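Local coordinates for putative beta-glucosidase (Bifidobacterium adolescentis, PDB 5WAB), which hydrolyses beta-glucosidic linkages as a family 3 glycoside hydrolase, and probably also releases terminal arabinopyranosyl units from ginsenoside Rb2, at residues Leu14-His28 / Asn248-Val261. Numbering follows the deposited sequence.
Sequences LEEKASLTSGGDAWH and NLEMPPSYTDDQIV
Ser22 gives its hydroxyl to Asp257, with OG 2.5 Å from OD1 on the syn lone pair of that oxygen. The Ser22 OG sits between its backbone N and carbonyl carbon (chi1 68°), which turns it to the carboxylate. The backbones of Ser22 and Glu250 form a single beta bridge. Glu250 N donates to Thr21 O at 2.8 Å. Gly23 N donates to Glu250 O at 3.1 Å. Gly23 CA lies 3.5 Å from Met251 SD, and a beta carbon on Gly23 would point at that sulfur and come too close to it. Beyond the bridge, Pro253 CB packs 3.2 Å from Gly23 O, and Ala26 CB meets Pro252 CB. On the helical side, Ala18 CB sits against Ile260 CG2 and, at 3.6 Å, Val261 CG2. Leu14 CD2 reaches Val261 CG1. Arg239 forms a salt bridge with Asp257 OD1 and so helps position the carboxylate. With an alanine here, the Ser22 hydroxyl and the Arg239 charge would probably both lose this carboxylate. Leu249 bonds back through its backbone to Val229 and Ser231, beside the last strand of the parallel sheet. The contact thus ties the N-terminal helix and loop to the segment that follows helix 239-245 in the TIM-barrel-like N-terminal domain of family 3 glycoside hydrolases.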
# COMPACT_ATOMS: atom_id res chain seq x y z
N LEU A 14 -37.16 1.61 17.25
CA LEU A 14 -36.32 2.76 16.94
C LEU A 14 -35.04 2.75 17.78
O LEU A 14 -33.95 3.00 17.25
CB LEU A 14 -37.09 4.05 17.15
CG LEU A 14 -36.32 5.35 16.92
CD1 LEU A 14 -35.87 5.46 15.49
CD2 LEU A 14 -37.20 6.53 17.30
N GLU A 15 -35.16 2.47 19.08
CA GLU A 15 -33.99 2.48 19.94
C GLU A 15 -32.99 1.41 19.52
O GLU A 15 -31.78 1.61 19.60
CB GLU A 15 -34.39 2.30 21.40
CG GLU A 15 -35.12 3.48 22.02
CD GLU A 15 -36.61 3.45 21.75
OE1 GLU A 15 -37.08 2.57 21.00
OE2 GLU A 15 -37.32 4.32 22.31
N GLU A 16 -33.50 0.25 19.08
CA GLU A 16 -32.61 -0.80 18.60
C GLU A 16 -31.96 -0.42 17.28
O GLU A 16 -30.79 -0.74 17.05
CB GLU A 16 -33.37 -2.12 18.48
CG GLU A 16 -33.75 -2.68 19.85
CD GLU A 16 -34.74 -3.82 19.77
OE1 GLU A 16 -35.44 -3.94 18.73
OE2 GLU A 16 -34.82 -4.61 20.74
N LYS A 17 -32.70 0.24 16.39
CA LYS A 17 -32.10 0.70 15.15
C LYS A 17 -30.96 1.68 15.41
O LYS A 17 -29.86 1.54 14.85
CB LYS A 17 -33.16 1.37 14.27
CG LYS A 17 -34.21 0.46 13.71
CD LYS A 17 -35.16 1.27 12.84
CE LYS A 17 -36.33 0.45 12.38
NZ LYS A 17 -37.28 1.27 11.57
N ALA A 18 -31.20 2.67 16.27
CA ALA A 18 -30.18 3.68 16.55
C ALA A 18 -28.98 3.08 17.26
O ALA A 18 -27.85 3.54 17.04
CB ALA A 18 -30.78 4.82 17.38
N SER A 19 -29.17 2.06 18.10
CA SER A 19 -28.03 1.48 18.79
C SER A 19 -27.07 0.83 17.80
O SER A 19 -25.85 0.82 18.03
CB SER A 19 -28.47 0.47 19.85
OG SER A 19 -29.08 -0.67 19.27
N LEU A 20 -27.59 0.29 16.70
CA LEU A 20 -26.73 -0.37 15.72
C LEU A 20 -25.77 0.59 15.05
O LEU A 20 -24.77 0.15 14.47
CB LEU A 20 -27.59 -1.06 14.66
CG LEU A 20 -28.37 -2.30 15.07
CD1 LEU A 20 -29.11 -2.82 13.85
CD2 LEU A 20 -27.47 -3.37 15.65
N THR A 21 -26.03 1.90 15.11
CA THR A 21 -25.21 2.89 14.44
C THR A 21 -23.97 3.28 15.24
O THR A 21 -23.29 4.25 14.88
CB THR A 21 -26.05 4.12 14.09
OG1 THR A 21 -26.46 4.78 15.30
CG2 THR A 21 -27.29 3.68 13.33
N SER A 22 -23.68 2.55 16.32
CA SER A 22 -22.46 2.72 17.09
C SER A 22 -22.17 1.41 17.80
O SER A 22 -23.09 0.70 18.21
CB SER A 22 -22.57 3.86 18.11
OG SER A 22 -23.50 3.54 19.12
N GLY A 23 -20.89 1.10 17.95
CA GLY A 23 -20.49 -0.19 18.48
C GLY A 23 -20.98 -0.41 19.90
O GLY A 23 -21.37 0.52 20.62
N GLY A 24 -20.95 -1.68 20.31
CA GLY A 24 -21.26 -2.00 21.70
C GLY A 24 -20.21 -1.47 22.66
O GLY A 24 -20.54 -0.86 23.67
N ASP A 25 -18.94 -1.71 22.35
CA ASP A 25 -17.84 -1.04 23.04
C ASP A 25 -16.81 -0.66 21.98
O ASP A 25 -17.10 -0.65 20.78
CB ASP A 25 -17.28 -1.91 24.18
CG ASP A 25 -16.64 -3.20 23.69
OD1 ASP A 25 -16.57 -3.43 22.47
OD2 ASP A 25 -16.20 -3.99 24.55
N ALA A 26 -15.59 -0.35 22.42
CA ALA A 26 -14.56 0.10 21.49
C ALA A 26 -14.09 -0.98 20.54
O ALA A 26 -13.30 -0.68 19.63
CB ALA A 26 -13.35 0.64 22.27
N TRP A 27 -14.53 -2.23 20.71
CA TRP A 27 -14.03 -3.32 19.88
C TRP A 27 -15.11 -4.29 19.43
O TRP A 27 -14.77 -5.37 18.92
CB TRP A 27 -12.91 -4.07 20.60
CG TRP A 27 -11.76 -3.18 20.89
CD1 TRP A 27 -10.90 -2.64 19.99
CD2 TRP A 27 -11.37 -2.68 22.18
NE1 TRP A 27 -9.97 -1.85 20.64
CE2 TRP A 27 -10.24 -1.86 21.98
CE3 TRP A 27 -11.86 -2.87 23.47
CZ2 TRP A 27 -9.60 -1.22 23.03
CZ3 TRP A 27 -11.21 -2.23 24.52
CH2 TRP A 27 -10.10 -1.42 24.29
N HIS A 28 -16.38 -3.96 19.62
CA HIS A 28 -17.48 -4.83 19.23
C HIS A 28 -18.56 -4.02 18.55
O HIS A 28 -18.82 -2.87 18.91
CB HIS A 28 -18.07 -5.57 20.44
CG HIS A 28 -17.12 -6.51 21.10
ND1 HIS A 28 -16.13 -6.09 21.95
CD2 HIS A 28 -16.99 -7.85 21.01
CE1 HIS A 28 -15.44 -7.13 22.38
NE2 HIS A 28 -15.95 -8.22 21.82
N ASN A 248 -22.33 4.53 8.70
CA ASN A 248 -23.19 3.58 9.39
C ASN A 248 -22.86 3.44 10.86
O ASN A 248 -23.76 3.25 11.68
CB ASN A 248 -23.11 2.21 8.72
CG ASN A 248 -23.46 2.27 7.25
OD1 ASN A 248 -22.67 2.75 6.43
ND2 ASN A 248 -24.64 1.79 6.91
N LEU A 249 -21.59 3.53 11.23
CA LEU A 249 -21.14 3.04 12.53
C LEU A 249 -20.18 4.03 13.17
O LEU A 249 -19.11 4.32 12.61
CB LEU A 249 -20.48 1.67 12.39
CG LEU A 249 -20.03 0.94 13.66
CD1 LEU A 249 -21.22 0.47 14.49
CD2 LEU A 249 -19.13 -0.23 13.29
N GLU A 250 -20.52 4.50 14.37
CA GLU A 250 -19.61 5.28 15.19
C GLU A 250 -18.76 4.34 16.02
O GLU A 250 -19.29 3.45 16.70
CB GLU A 250 -20.36 6.24 16.11
CG GLU A 250 -19.43 7.06 17.02
CD GLU A 250 -20.08 7.49 18.34
OE1 GLU A 250 -20.96 6.76 18.85
OE2 GLU A 250 -19.72 8.56 18.86
N MET A 251 -17.43 4.52 15.96
CA MET A 251 -16.50 3.76 16.78
C MET A 251 -15.44 4.71 17.31
O MET A 251 -14.92 5.54 16.55
CB MET A 251 -15.86 2.62 15.98
CG MET A 251 -16.83 1.54 15.55
SD MET A 251 -17.48 0.54 16.89
CE MET A 251 -16.01 -0.30 17.46
N PRO A 252 -15.12 4.65 18.61
CA PRO A 252 -15.82 3.82 19.59
C PRO A 252 -17.11 4.52 19.99
O PRO A 252 -17.28 5.69 19.66
CB PRO A 252 -14.83 3.75 20.75
CG PRO A 252 -14.12 5.05 20.70
CD PRO A 252 -14.01 5.40 19.23
N PRO A 253 -18.02 3.80 20.64
CA PRO A 253 -19.28 4.43 21.06
C PRO A 253 -19.04 5.52 22.10
O PRO A 253 -18.42 5.28 23.14
CB PRO A 253 -20.09 3.27 21.63
CG PRO A 253 -19.06 2.26 22.04
CD PRO A 253 -17.97 2.38 21.02
N SER A 254 -19.54 6.71 21.81
CA SER A 254 -19.56 7.80 22.78
C SER A 254 -20.81 7.77 23.65
O SER A 254 -21.02 8.69 24.45
CB SER A 254 -19.45 9.14 22.05
OG SER A 254 -20.48 9.27 21.08
N TYR A 255 -21.63 6.72 23.52
CA TYR A 255 -22.88 6.58 24.26
C TYR A 255 -23.80 7.78 24.00
O TYR A 255 -24.31 8.42 24.92
CB TYR A 255 -22.62 6.36 25.75
CG TYR A 255 -21.90 5.05 26.00
CD1 TYR A 255 -20.51 4.98 25.94
CD2 TYR A 255 -22.60 3.89 26.24
CE1 TYR A 255 -19.85 3.78 26.15
CE2 TYR A 255 -21.95 2.68 26.44
CZ TYR A 255 -20.58 2.63 26.39
OH TYR A 255 -19.93 1.44 26.59
N THR A 256 -24.02 8.05 22.71
CA THR A 256 -24.84 9.16 22.25
C THR A 256 -25.86 8.70 21.22
O THR A 256 -26.28 9.48 20.36
CB THR A 256 -23.98 10.28 21.65
OG1 THR A 256 -23.08 9.74 20.68
CG2 THR A 256 -23.19 11.02 22.74
N ASP A 257 -26.28 7.43 21.30
CA ASP A 257 -27.31 6.95 20.38
C ASP A 257 -28.63 7.67 20.60
O ASP A 257 -29.46 7.69 19.69
CB ASP A 257 -27.53 5.44 20.54
CG ASP A 257 -26.30 4.65 20.20
OD1 ASP A 257 -25.41 5.18 19.50
OD2 ASP A 257 -26.23 3.48 20.63
N ASP A 258 -28.84 8.25 21.79
CA ASP A 258 -30.07 8.98 22.04
C ASP A 258 -30.22 10.14 21.06
O ASP A 258 -31.35 10.54 20.74
CB ASP A 258 -30.10 9.47 23.49
CG ASP A 258 -28.95 10.43 23.82
OD1 ASP A 258 -27.80 10.16 23.40
OD2 ASP A 258 -29.17 11.44 24.53
N GLN A 259 -29.10 10.67 20.55
CA GLN A 259 -29.16 11.73 19.55
C GLN A 259 -29.73 11.23 18.23
O GLN A 259 -30.42 11.98 17.53
CB GLN A 259 -27.77 12.33 19.35
CG GLN A 259 -27.17 12.91 20.61
CD GLN A 259 -25.75 13.43 20.42
OE1 GLN A 259 -25.26 13.55 19.29
NE2 GLN A 259 -25.08 13.73 21.52
N ILE A 260 -29.45 9.97 17.86
CA ILE A 260 -30.06 9.41 16.66
C ILE A 260 -31.56 9.25 16.86
O ILE A 260 -32.36 9.53 15.95
CB ILE A 260 -29.39 8.08 16.28
CG1 ILE A 260 -27.88 8.25 16.15
CG2 ILE A 260 -30.01 7.52 14.99
CD1 ILE A 260 -27.44 9.25 15.08
N VAL A 261 -31.97 8.80 18.05
CA VAL A 261 -33.39 8.59 18.33
C VAL A 261 -34.15 9.90 18.28
O VAL A 261 -35.22 10.01 17.67
CB VAL A 261 -33.57 7.89 19.69
CG1 VAL A 261 -35.04 7.75 20.03
CG2 VAL A 261 -32.89 6.54 19.67